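Local coordinates for aldehyde dehydrogenase family protein (Pseudomonas syringae pv. tomato, PDB 6X9L) that oxidises long-chain aliphatic aldehydes, binding octanal and NAD+ in its active site and probably passing hydride to the NAD+, at residues L419-G425 against G441-Y447; T295-R301 against L397-D403; V280-F284 against T314-I318; F272-V276 against E306-A311. The protein carries 1 engineered substitution. All coordinates share one frame; numbering follows the deposited sequence.

Interaction 1: L419-G425 against G441-Y447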
loop_
_atom_site.group_PDB
_atom_site.type_symbol
_atom_site.label_atom_id
_atom_site.label_comp_id
_atom_site.label_asym_id
_atom_site.label_seq_id
_atom_site.Cartn_x
_atom_site.Cartn_y
_atom_site.Cartn_z
ATOM N N LEU A 419 -14.833 5.833 4.639
ATOM C CA LEU A 419 -14.417 4.916 5.690
ATOM C C LEU A 419 -15.530 3.928 6.035
ATOM O O LEU A 419 -15.284 2.715 6.146
ATOM C CB LEU A 419 -13.976 5.695 6.930
ATOM C CG LEU A 419 -13.570 4.806 8.099
ATOM C CD1 LEU A 419 -12.193 4.202 7.859
ATOM C CD2 LEU A 419 -13.608 5.590 9.392
ATOM N N GLY A 420 -16.752 4.429 6.208
ATOM C CA GLY A 420 -17.905 3.614 6.507
ATOM C C GLY A 420 -19.182 4.234 5.973
ATOM O O GLY A 420 -19.150 5.261 5.293
ATOM N N ALA A 421 -20.316 3.612 6.296
ATOM C CA ALA A 421 -21.610 3.975 5.732
ATOM C C ALA A 421 -22.681 3.086 6.354
ATOM O O ALA A 421 -22.400 1.968 6.798
ATOM C CB ALA A 421 -21.613 3.822 4.210
ATOM N N HIS A 422 -23.926 3.585 6.343
ATOM C CA HIS A 422 -25.075 2.897 6.921
ATOM C C HIS A 422 -26.277 2.923 5.980
ATOM O O HIS A 422 -26.533 3.923 5.305
ATOM C CB HIS A 422 -25.456 3.531 8.249
ATOM C CG HIS A 422 -24.546 3.152 9.370
ATOM N ND1 HIS A 422 -24.915 2.267 10.361
ATOM C CD2 HIS A 422 -23.277 3.531 9.654
ATOM C CE1 HIS A 422 -23.909 2.117 11.205
ATOM N NE2 HIS A 422 -22.906 2.873 10.799
ATOM N N VAL A 423 -27.037 1.829 5.945
ATOM C CA VAL A 423 -28.262 1.774 5.161
ATOM C C VAL A 423 -29.378 1.239 6.046
ATOM O O VAL A 423 -29.192 0.239 6.756
ATOM C CB VAL A 423 -28.102 0.911 3.898
ATOM C CG1 VAL A 423 -29.399 0.894 3.096
ATOM C CG2 VAL A 423 -26.984 1.463 3.033
ATOM N N GLN A 424 -30.517 1.942 6.040
ATOM C CA GLN A 424 -31.745 1.534 6.713
ATOM C C GLN A 424 -32.788 1.238 5.646
ATOM O O GLN A 424 -33.037 2.070 4.766
ATOM C CB GLN A 424 -32.256 2.618 7.658
ATOM C CG GLN A 424 -31.220 3.162 8.608
ATOM C CD GLN A 424 -30.300 2.089 9.140
ATOM O OE1 GLN A 424 -30.708 0.934 9.339
ATOM N NE2 GLN A 424 -29.031 2.458 9.355
ATOM N N GLY A 425 -33.385 0.061 5.720
ATOM C CA GLY A 425 -34.354 -0.332 4.724
ATOM C C GLY A 425 -35.086 -1.590 5.134
ATOM O O GLY A 425 -34.511 -2.455 5.805
ATOM N N GLY A 441 -15.422 1.441 2.819
ATOM C CA GLY A 441 -14.850 0.155 3.166
ATOM C C GLY A 441 -15.810 -0.736 3.922
ATOM O O GLY A 441 -15.726 -1.968 3.830
ATOM N N GLN A 442 -16.734 -0.142 4.676
ATOM C CA GLN A 442 -17.790 -0.910 5.310
ATOM C C GLN A 442 -19.137 -0.237 5.093
ATOM O O GLN A 442 -19.246 0.992 5.148
ATOM C CB GLN A 442 -17.515 -1.100 6.796
ATOM C CG GLN A 442 -16.499 -2.170 7.074
ATOM C CD GLN A 442 -16.447 -2.515 8.547
ATOM O OE1 GLN A 442 -17.089 -1.864 9.350
ATOM N NE2 GLN A 442 -15.690 -3.552 8.904
ATOM N N VAL A 443 -20.155 -1.054 4.831
ATOM C CA VAL A 443 -21.543 -0.613 4.825
ATOM C C VAL A 443 -22.315 -1.514 5.774
ATOM O O VAL A 443 -22.192 -2.743 5.701
ATOM C CB VAL A 443 -22.166 -0.655 3.417
ATOM C CG1 VAL A 443 -23.476 0.112 3.404
ATOM C CG2 VAL A 443 -21.174 -0.140 2.345
ATOM N N HIS A 444 -23.101 -0.901 6.661
ATOM C CA HIS A 444 -23.818 -1.590 7.730
ATOM C C HIS A 444 -25.320 -1.492 7.503
ATOM O O HIS A 444 -25.866 -0.388 7.399
ATOM C CB HIS A 444 -23.472 -0.997 9.096
ATOM C CG HIS A 444 -22.034 -1.147 9.479
ATOM N ND1 HIS A 444 -21.623 -1.894 10.563
ATOM C CD2 HIS A 444 -20.908 -0.630 8.932
ATOM C CE1 HIS A 444 -20.307 -1.836 10.660
ATOM N NE2 HIS A 444 -19.849 -1.083 9.677
ATOM N N LEU A 445 -25.986 -2.643 7.491
ATOM C CA LEU A 445 -27.401 -2.738 7.156
ATOM C C LEU A 445 -28.237 -2.901 8.418
ATOM O O LEU A 445 -28.035 -3.856 9.182
ATOM C CB LEU A 445 -27.632 -3.919 6.228
ATOM C CG LEU A 445 -26.717 -3.948 5.020
ATOM C CD1 LEU A 445 -27.082 -5.142 4.172
ATOM C CD2 LEU A 445 -26.869 -2.659 4.225
ATOM N N ASN A 446 -29.187 -1.986 8.622
ATOM C CA ASN A 446 -30.132 -2.072 9.736
ATOM C C ASN A 446 -29.413 -2.362 11.059
ATOM O O ASN A 446 -29.809 -3.231 11.839
ATOM C CB ASN A 446 -31.202 -3.126 9.446
ATOM C CG ASN A 446 -31.971 -2.839 8.171
ATOM O OD1 ASN A 446 -32.406 -1.714 7.930
ATOM N ND2 ASN A 446 -32.130 -3.859 7.337
ATOM N N TYR A 447 -28.318 -1.644 11.285
ATOM C CA TYR A 447 -27.599 -1.599 12.556
ATOM C C TYR A 447 -27.158 -2.978 13.024
ATOM O O TYR A 447 -27.464 -3.394 14.155
ATOM C CB TYR A 447 -28.456 -0.899 13.608
ATOM C CG TYR A 447 -28.898 0.472 13.139
ATOM C CD1 TYR A 447 -27.981 1.492 12.937
ATOM C CD2 TYR A 447 -30.235 0.739 12.868
ATOM C CE1 TYR A 447 -28.376 2.743 12.484
ATOM C CE2 TYR A 447 -30.641 1.995 12.425
ATOM C CZ TYR A 447 -29.710 2.988 12.228
ATOM O OH TYR A 447 -30.124 4.229 11.782
#
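The amide of Q424 lies flat over one face of the Y447 ring, the two planes 7° apart and NE2 offset toward the rim. A bend at chi2 (-39°) folds the glutamine back over the ring. Beside this stack, H444 CB sits over one face of the H422 imidazole, a CH-pi contact at 4.0 Å from the ring centroid. The two imidazoles are nearly parallel but slid so far apart that they hardly overlap. At the far end N446 takes hold of G425: its OD1 accepts G425 N at 3.0 Å, in the carbonyl plane on a lone pair, while ND2 makes a weak bond back to G425 O.

Between these side chains run parallel-strand bonds, V423 N to H444 O at 2.9 Å, flanked by H444 N to A421 O and N446 N to V423 O. They close the beta-alpha-beta unit of strand 422-424, helix 428-435 and strand 442-445, and that helix covers the face bearing V423 and L445. On that face V423 CG2 meets V443 CG1 at 3.8 Å.

Further out, N264 positions the stack, bonding both Q424 NE2 and Y447 OH. H444 NE2 is tied to Q442 OE1 at 2.9 Å. Q442, V443 and H444 also pair in parallel with a strand of the second subunit, carrying the sheet across the dimer interface. L419 touches the bound NAD.

Interaction 2: T295-R301 against L397-D403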
loop_
_atom_site.group_PDB
_atom_site.type_symbol
_atom_site.label_atom_id
_atom_site.label_comp_id
_atom_site.label_asym_id
_atom_site.label_seq_id
_atom_site.Cartn_x
_atom_site.Cartn_y
_atom_site.Cartn_z
ATOM N N THR A 295 -22.497 10.446 10.575
ATOM C CA THR A 295 -22.821 11.829 10.904
ATOM C C THR A 295 -23.551 12.592 9.794
ATOM O O THR A 295 -23.862 13.776 9.982
ATOM C CB THR A 295 -21.536 12.570 11.254
ATOM O OG1 THR A 295 -20.568 12.281 10.246
ATOM C CG2 THR A 295 -21.015 12.107 12.590
ATOM N N ARG A 296 -23.803 11.966 8.647
ATOM C CA ARG A 296 -24.686 12.513 7.616
ATOM C C ARG A 296 -25.839 11.533 7.441
ATOM O O ARG A 296 -25.653 10.452 6.872
ATOM C CB ARG A 296 -23.951 12.720 6.287
ATOM C CG ARG A 296 -22.933 13.843 6.275
ATOM C CD ARG A 296 -21.741 13.486 5.421
ATOM N NE ARG A 296 -22.064 13.488 4.004
ATOM C CZ ARG A 296 -21.888 12.455 3.183
ATOM N NH1 ARG A 296 -21.370 11.317 3.615
ATOM N NH2 ARG A 296 -22.221 12.572 1.908
ATOM N N MET A 297 -27.020 11.901 7.945
ATOM C CA MET A 297 -28.212 11.064 7.851
ATOM C C MET A 297 -29.037 11.522 6.654
ATOM O O MET A 297 -29.494 12.675 6.614
ATOM C CB MET A 297 -29.032 11.124 9.142
ATOM C CG MET A 297 -30.156 10.121 9.186
ATOM S SD MET A 297 -31.179 10.237 10.666
ATOM C CE MET A 297 -30.272 9.148 11.778
ATOM N N ILE A 298 -29.229 10.624 5.690
ATOM C CA ILE A 298 -29.785 10.968 4.384
ATOM C C ILE A 298 -31.166 10.327 4.271
ATOM O O ILE A 298 -31.303 9.095 4.347
ATOM C CB ILE A 298 -28.844 10.530 3.256
ATOM C CG1 ILE A 298 -27.491 11.218 3.465
ATOM C CG2 ILE A 298 -29.414 10.888 1.897
ATOM C CD1 ILE A 298 -26.330 10.499 2.827
ATOM N N VAL A 299 -32.187 11.167 4.101
ATOM C CA VAL A 299 -33.577 10.755 4.304
ATOM C C VAL A 299 -34.457 11.419 3.261
ATOM O O VAL A 299 -34.124 12.480 2.716
ATOM C CB VAL A 299 -34.072 11.124 5.723
ATOM C CG1 VAL A 299 -33.282 10.373 6.784
ATOM C CG2 VAL A 299 -33.943 12.618 5.962
ATOM N N PRO A 300 -35.600 10.788 2.947
ATOM C CA PRO A 300 -36.531 11.352 1.951
ATOM C C PRO A 300 -37.069 12.715 2.366
ATOM O O PRO A 300 -37.442 12.928 3.519
ATOM C CB PRO A 300 -37.659 10.311 1.891
ATOM C CG PRO A 300 -37.043 9.047 2.374
ATOM C CD PRO A 300 -36.013 9.446 3.395
ATOM N N ARG A 301 -37.136 13.636 1.404
ATOM C CA ARG A 301 -37.510 15.009 1.737
ATOM C C ARG A 301 -38.857 15.047 2.439
ATOM O O ARG A 301 -39.022 15.704 3.474
ATOM C CB ARG A 301 -37.540 15.879 0.481
ATOM C CG ARG A 301 -37.791 17.365 0.742
ATOM C CD ARG A 301 -37.399 18.220 -0.471
ATOM N NE ARG A 301 -36.027 18.738 -0.370
ATOM C CZ ARG A 301 -34.982 18.285 -1.065
ATOM N NH1 ARG A 301 -35.142 17.294 -1.930
ATOM N NH2 ARG A 301 -33.774 18.819 -0.900
ATOM N N LEU A 397 -24.704 16.032 14.158
ATOM C CA LEU A 397 -25.326 15.207 13.139
ATOM C C LEU A 397 -25.992 16.111 12.113
ATOM O O LEU A 397 -26.701 17.053 12.484
ATOM C CB LEU A 397 -26.343 14.250 13.765
ATOM C CG LEU A 397 -27.292 13.502 12.816
ATOM C CD1 LEU A 397 -26.507 12.627 11.854
ATOM C CD2 LEU A 397 -28.302 12.678 13.581
ATOM N N CYS A 398 -25.749 15.829 10.829
ATOM C CA CYS A 398 -26.370 16.545 9.722
ATOM C C CYS A 398 -27.506 15.725 9.136
ATOM O O CYS A 398 -27.375 14.515 8.939
ATOM C CB CYS A 398 -25.357 16.862 8.621
ATOM S SG CYS A 398 -24.202 18.169 9.051
ATOM N N LEU A 399 -28.619 16.397 8.867
ATOM C CA LEU A 399 -29.775 15.824 8.191
ATOM C C LEU A 399 -29.819 16.369 6.769
ATOM O O LEU A 399 -29.808 17.589 6.576
ATOM C CB LEU A 399 -31.058 16.186 8.934
ATOM C CG LEU A 399 -31.632 15.231 9.978
ATOM C CD1 LEU A 399 -30.598 14.260 10.505
ATOM C CD2 LEU A 399 -32.238 16.040 11.114
ATOM N N ILE A 400 -29.866 15.474 5.783
ATOM C CA ILE A 400 -29.869 15.844 4.366
ATOM C C ILE A 400 -31.033 15.155 3.663
ATOM O O ILE A 400 -31.268 13.955 3.859
ATOM C CB ILE A 400 -28.545 15.465 3.675
ATOM C CG1 ILE A 400 -27.363 16.154 4.354
ATOM C CG2 ILE A 400 -28.611 15.769 2.172
ATOM C CD1 ILE A 400 -26.035 15.527 4.004
ATOM N N ALA A 401 -31.749 15.911 2.831
ATOM C CA ALA A 401 -32.932 15.409 2.148
ATOM C C ALA A 401 -32.586 14.947 0.741
ATOM O O ALA A 401 -31.646 15.448 0.117
ATOM C CB ALA A 401 -34.020 16.481 2.070
ATOM N N TYR A 402 -33.372 13.992 0.243
ATOM C CA TYR A 402 -33.237 13.504 -1.121
ATOM C C TYR A 402 -34.617 13.260 -1.735
ATOM O O TYR A 402 -35.602 13.026 -1.029
ATOM C CB TYR A 402 -32.360 12.240 -1.160
ATOM C CG TYR A 402 -32.977 10.986 -0.558
ATOM C CD1 TYR A 402 -33.967 10.273 -1.237
ATOM C CD2 TYR A 402 -32.538 10.483 0.668
ATOM C CE1 TYR A 402 -34.524 9.121 -0.701
ATOM C CE2 TYR A 402 -33.093 9.322 1.211
ATOM C CZ TYR A 402 -34.080 8.646 0.520
ATOM O OH TYR A 402 -34.629 7.492 1.033
ATOM N N ASP A 403 -34.679 13.320 -3.068
ATOM C CA ASP A 403 -35.920 13.131 -3.809
ATOM C C ASP A 403 -35.987 11.827 -4.589
ATOM O O ASP A 403 -37.071 11.472 -5.059
ATOM C CB ASP A 403 -36.130 14.284 -4.801
ATOM C CG ASP A 403 -36.174 15.643 -4.125
ATOM O OD1 ASP A 403 -37.043 15.859 -3.241
ATOM O OD2 ASP A 403 -35.331 16.499 -4.486
#
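Y402 lays its phenol ring over P300, with P300 CA 3.9 Å from the ring centroid and only 10° off the normal, a CH-pi contact made over the face. The tyrosine CG sits between its own backbone N and carbonyl carbon (chi1 70°), which swings the ring back across the neighbouring strand. I298 CG2 meets the same ring at its edge, near the ring plane, the two side chains crossing at about a right angle. The hydroxyl is bonded beyond the pair, to L266 O of the next strand.

At the exposed end R301 folds along A401, whose CB lies over the centre of the guanidinium. NH1 of R301 faces both carboxylate oxygens of D403, in a salt bridge to OD2 and a weak hydrogen bond to OD1; the carboxylate arrives at the guanidinium edge with its plane turned 32° from it.

Farther along, the side chains alternate between two faces. M297 and L399 lie side by side, pointing the same way, with M297 CB 3.8 Å from L399 CD1, while I298 and I400 line the other face, against helix 405-413. On that face too, R296 lets its CB and CG touch I400 CD1 and sends its guanidinium on to K261 O.

The backbones alternate bonds in the parallel manner, from C398 N to T295 O (2.9 Å), through M297 N to C398 O (2.8 Å), to R301 N on Y402 O (2.9 Å). This is the twisted parallel pairing of strands 296-300 and 396-402, neighbours inside the seven-stranded alpha/beta sheet of an aldehyde dehydrogenase catalytic domain.

Interaction 3: V280-F284 against T314-I318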
loop_
_atom_site.group_PDB
_atom_site.type_symbol
_atom_site.label_atom_id
_atom_site.label_comp_id
_atom_site.label_asym_id
_atom_site.label_seq_id
_atom_site.Cartn_x
_atom_site.Cartn_y
_atom_site.Cartn_z
ATOM N N VAL A 280 -29.035 8.305 15.320
ATOM C CA VAL A 280 -28.571 9.394 16.180
ATOM C C VAL A 280 -27.627 8.858 17.244
ATOM O O VAL A 280 -26.536 9.401 17.471
ATOM C CB VAL A 280 -29.766 10.119 16.821
ATOM C CG1 VAL A 280 -29.281 11.156 17.808
ATOM C CG2 VAL A 280 -30.668 10.753 15.754
ATOM N N MET A 281 -28.039 7.790 17.925
ATOM C CA MET A 281 -27.154 7.146 18.885
ATOM C C MET A 281 -25.847 6.708 18.226
ATOM O O MET A 281 -24.766 6.896 18.789
ATOM C CB MET A 281 -27.870 5.966 19.539
ATOM C CG MET A 281 -29.045 6.374 20.406
ATOM S SD MET A 281 -28.566 7.495 21.749
ATOM C CE MET A 281 -28.567 9.098 20.950
ATOM N N ALA A 282 -25.920 6.150 17.021
ATOM C CA ALA A 282 -24.694 5.783 16.317
ATOM C C ALA A 282 -23.839 7.009 16.013
ATOM O O ALA A 282 -22.619 6.977 16.180
ATOM C CB ALA A 282 -25.027 5.035 15.021
ATOM N N ALA A 283 -24.454 8.092 15.549
ATOM C CA ALA A 283 -23.665 9.269 15.221
ATOM C C ALA A 283 -22.936 9.795 16.453
ATOM O O ALA A 283 -21.786 10.235 16.355
ATOM C CB ALA A 283 -24.557 10.349 14.602
ATOM N N PHE A 284 -23.574 9.731 17.626
ATOM C CA PHE A 284 -23.062 10.353 18.845
ATOM C C PHE A 284 -22.331 9.375 19.765
ATOM O O PHE A 284 -21.960 9.761 20.879
ATOM C CB PHE A 284 -24.198 11.030 19.638
ATOM C CG PHE A 284 -24.857 12.207 18.930
ATOM C CD1 PHE A 284 -24.282 12.787 17.804
ATOM C CD2 PHE A 284 -26.049 12.735 19.407
ATOM C CE1 PHE A 284 -24.891 13.868 17.159
ATOM C CE2 PHE A 284 -26.661 13.807 18.763
ATOM C CZ PHE A 284 -26.072 14.382 17.642
ATOM N N THR A 314 -34.489 12.008 20.481
ATOM C CA THR A 314 -33.511 11.077 21.030
ATOM C C THR A 314 -32.263 11.795 21.521
ATOM O O THR A 314 -31.665 11.380 22.524
ATOM C CB THR A 314 -33.155 10.009 20.001
ATOM O OG1 THR A 314 -32.637 10.638 18.835
ATOM C CG2 THR A 314 -34.407 9.223 19.615
ATOM N N ALA A 315 -31.874 12.887 20.857
ATOM C CA ALA A 315 -30.765 13.691 21.360
ATOM C C ALA A 315 -31.053 14.197 22.768
ATOM O O ALA A 315 -30.226 14.040 23.673
ATOM C CB ALA A 315 -30.481 14.856 20.413
ATOM N N GLY A 316 -32.233 14.789 22.977
ATOM C CA GLY A 316 -32.588 15.390 24.257
ATOM C C GLY A 316 -32.598 14.433 25.433
ATOM O O GLY A 316 -32.607 14.886 26.584
ATOM N N THR A 317 -32.594 13.131 25.181
ATOM C CA THR A 317 -32.617 12.153 26.248
ATOM C C THR A 317 -31.251 11.534 26.497
ATOM O O THR A 317 -31.146 10.577 27.265
ATOM C CB THR A 317 -33.635 11.070 25.924
ATOM O OG1 THR A 317 -33.041 10.127 25.032
ATOM C CG2 THR A 317 -34.827 11.688 25.239
ATOM N N ILE A 318 -30.202 12.042 25.870
ATOM C CA ILE A 318 -28.864 11.556 26.185
ATOM C C ILE A 318 -28.374 12.235 27.458
ATOM O O ILE A 318 -28.373 13.471 27.567
ATOM C CB ILE A 318 -27.890 11.794 25.020
ATOM C CG1 ILE A 318 -28.573 11.551 23.674
ATOM C CG2 ILE A 318 -26.711 10.853 25.144
ATOM C CD1 ILE A 318 -27.606 11.598 22.501
#
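I318 points its CD1 at the edge of the F284 ring, in the ring plane and 3.6 Å from F284 CD2, the two side chains crossing at about a right angle. They belong to successive helices of the alpha/beta sheet domain: helix 272-284 leads through strand 296-300 into helix 304-316, and the contact joins the C-terminal parts of the two helices, with I318 just past the second.

A315 meets the same ring edge more distantly, its CB 4.3 Å from F284 CE2. With CG anti to the carbonyl carbon (chi1 -65°), F284 turns its edge toward both residues; the ring also rests on L397 of the sheet beneath. From the partly exposed flank M281, bent at chi2 and chi3, reaches for I318 tip to tip, methyl to methyl, although the modelled spacing there is doubtful.

One turn back from F284, V280 crosses T314 obliquely. No hydrogen bond spans the two segments, and the chemistry is almost wholly apolar. The hydroxyl of T314, which faces V280, is satisfied within its own helix: T314 OG1 bonds L310 O and lies 3.5 Å from V280 CB.

Interaction 4: F272-V276 against E306-A311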
loop_
_atom_site.group_PDB
_atom_site.type_symbol
_atom_site.label_atom_id
_atom_site.label_comp_id
_atom_site.label_asym_id
_atom_site.label_seq_id
_atom_site.Cartn_x
_atom_site.Cartn_y
_atom_site.Cartn_z
ATOM N N PHE A 272 -39.162 4.620 10.082
ATOM C CA PHE A 272 -38.491 5.866 10.495
ATOM C C PHE A 272 -38.528 6.039 12.004
ATOM O O PHE A 272 -37.518 6.365 12.569
ATOM C CB PHE A 272 -39.061 7.038 9.705
ATOM C CG PHE A 272 -38.430 7.198 8.349
ATOM C CD1 PHE A 272 -38.867 6.459 7.274
ATOM C CD2 PHE A 272 -37.365 8.057 8.162
ATOM C CE1 PHE A 272 -38.271 6.593 6.040
ATOM C CE2 PHE A 272 -36.779 8.196 6.924
ATOM C CZ PHE A 272 -37.234 7.462 5.867
ATOM N N ALA A 273 -39.632 5.722 12.650
ATOM C CA ALA A 273 -39.688 5.884 14.114
ATOM C C ALA A 273 -38.643 4.995 14.784
ATOM O O ALA A 273 -38.079 5.429 15.749
ATOM C CB ALA A 273 -41.060 5.525 14.585
ATOM N N ASN A 274 -38.443 3.776 14.307
ATOM C CA ASN A 274 -37.459 2.884 14.951
ATOM C C ASN A 274 -36.063 3.029 14.355
ATOM O O ASN A 274 -35.167 2.467 14.934
ATOM C CB ASN A 274 -37.873 1.424 14.863
ATOM C CG ASN A 274 -39.018 1.118 15.792
ATOM O OD1 ASN A 274 -39.581 0.037 15.754
ATOM N ND2 ASN A 274 -39.364 2.069 16.633
ATOM N N ALA A 275 -35.892 3.729 13.240
ATOM C CA ALA A 275 -34.537 3.790 12.654
ATOM C C ALA A 275 -33.835 5.118 12.923
ATOM O O ALA A 275 -32.636 5.126 12.914
ATOM C CB ALA A 275 -34.578 3.466 11.187
ATOM N N VAL A 276 -34.562 6.206 13.118
ATOM C CA VAL A 276 -33.876 7.503 13.353
ATOM C C VAL A 276 -33.140 7.510 14.693
ATOM O O VAL A 276 -32.034 7.984 14.740
ATOM C CB VAL A 276 -34.832 8.694 13.216
ATOM C CG1 VAL A 276 -34.166 9.968 13.663
ATOM C CG2 VAL A 276 -35.325 8.839 11.801
ATOM N N GLU A 306 -40.404 14.711 10.058
ATOM C CA GLU A 306 -40.570 13.629 11.020
ATOM C C GLU A 306 -39.230 13.212 11.628
ATOM O O GLU A 306 -39.125 13.023 12.846
ATOM C CB GLU A 306 -41.258 12.438 10.361
ATOM C CG GLU A 306 -41.686 11.383 11.358
ATOM C CD GLU A 306 -42.353 10.180 10.716
ATOM O OE1 GLU A 306 -42.103 9.058 11.209
ATOM O OE2 GLU A 306 -43.126 10.346 9.736
ATOM N N VAL A 307 -38.190 13.061 10.797
ATOM C CA VAL A 307 -36.903 12.615 11.330
ATOM C C VAL A 307 -36.267 13.717 12.171
ATOM O O VAL A 307 -35.624 13.435 13.188
ATOM C CB VAL A 307 -35.953 12.123 10.211
ATOM C CG1 VAL A 307 -36.704 11.859 8.905
ATOM C CG2 VAL A 307 -34.801 13.075 10.001
ATOM N N GLU A 308 -36.442 14.983 11.772
ATOM C CA GLU A 308 -36.000 16.088 12.619
ATOM C C GLU A 308 -36.551 15.937 14.033
ATOM O O GLU A 308 -35.791 15.871 15.006
ATOM C CB GLU A 308 -36.421 17.430 12.022
ATOM C CG GLU A 308 -35.535 17.938 10.905
ATOM C CD GLU A 308 -36.047 19.253 10.333
ATOM O OE1 GLU A 308 -37.087 19.749 10.828
ATOM O OE2 GLU A 308 -35.419 19.797 9.402
ATOM N N ALA A 309 -37.883 15.853 14.158
ATOM C CA ALA A 309 -38.505 15.675 15.469
ATOM C C ALA A 309 -37.939 14.461 16.198
ATOM O O ALA A 309 -37.662 14.518 17.403
ATOM C CB ALA A 309 -40.016 15.540 15.311
ATOM N N LEU A 310 -37.773 13.347 15.482
ATOM C CA LEU A 310 -37.268 12.135 16.111
ATOM C C LEU A 310 -35.827 12.295 16.568
ATOM O O LEU A 310 -35.416 11.666 17.549
ATOM C CB LEU A 310 -37.386 10.971 15.136
ATOM C CG LEU A 310 -38.817 10.505 14.916
ATOM C CD1 LEU A 310 -38.980 9.930 13.505
ATOM C CD2 LEU A 310 -39.149 9.474 15.981
ATOM N N ALA A 311 -35.047 13.124 15.870
ATOM C CA ALA A 311 -33.639 13.305 16.217
ATOM C C ALA A 311 -33.481 14.210 17.436
ATOM O O ALA A 311 -32.707 13.904 18.354
ATOM C CB ALA A 311 -32.867 13.868 15.021
#
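Two helices packed on the same face of the mixed sheet, above its parallel strands 263-266, 296-300 and 396-402, meet here, V276 of helix 272-284 set among V307, L310 and A311 of helix 304-316. The short axes pass 9.6 Å apart and cross at -48°.

V276 splits its two methyls between partners. CG1, anti to the backbone N (chi1 171°), lies 3.7 Å from L310 CB and also faces A311 CB, at 4.3 Å. CG2 goes to V307 CB at 3.7 Å. Against both V307 and L310 the valine crosses at about a right angle, and it fits between V307 on one side and L310 and A311 on the other.

A turn earlier, F272 crosses V307 obliquely, CD2 of the ring 3.9 Å from V307 CG1. The ring also rests on L266, V299 and P300 of the sheet, while V307 leans on V299 and L399, so both helices share V299 beneath them. L310 extends its two branches over the backbone of the first helix, CD2 reaching A273 CA at 4.1 Å.

On the outer side E306 stretches out, anti to the backbone N at CG and extended beyond it, and brings OE1 alongside F272 CB without a bond across the contact. Its other oxygen, OE2, forms a salt bridge with R303.

Strand 263-266, helix 272-284 and strand 296-300 form a beta-alpha-beta unit, and helix 304-316 then packs beside the first helix, as in the alpha/beta catalytic domain of the family.

In the fold
All four interactions lie in one alpha/beta region, two in the sheet and two in the helices packed on it. Interactions 1 and 2 are largely buried strand pairs of the same seven-stranded sheet, knit by backbone hydrogen bonds, whereas interactions 3 and 4 are partly buried and pack the same two helices, 272-284 and 304-316, without a hydrogen bond across. Interaction 2 underlies both helix contacts: L397 meets V280 and F284, and L399 meets V307. Interactions 3 and 4 join where V280 touches A311, and Y447 OH of interaction 1 makes a weak hydrogen bond to A275 O of the first helix. The surroundings differ too: interaction 1 reaches NAD at one end and the second subunit along its edge, while interaction 2 places its salt bridge at an exposed end.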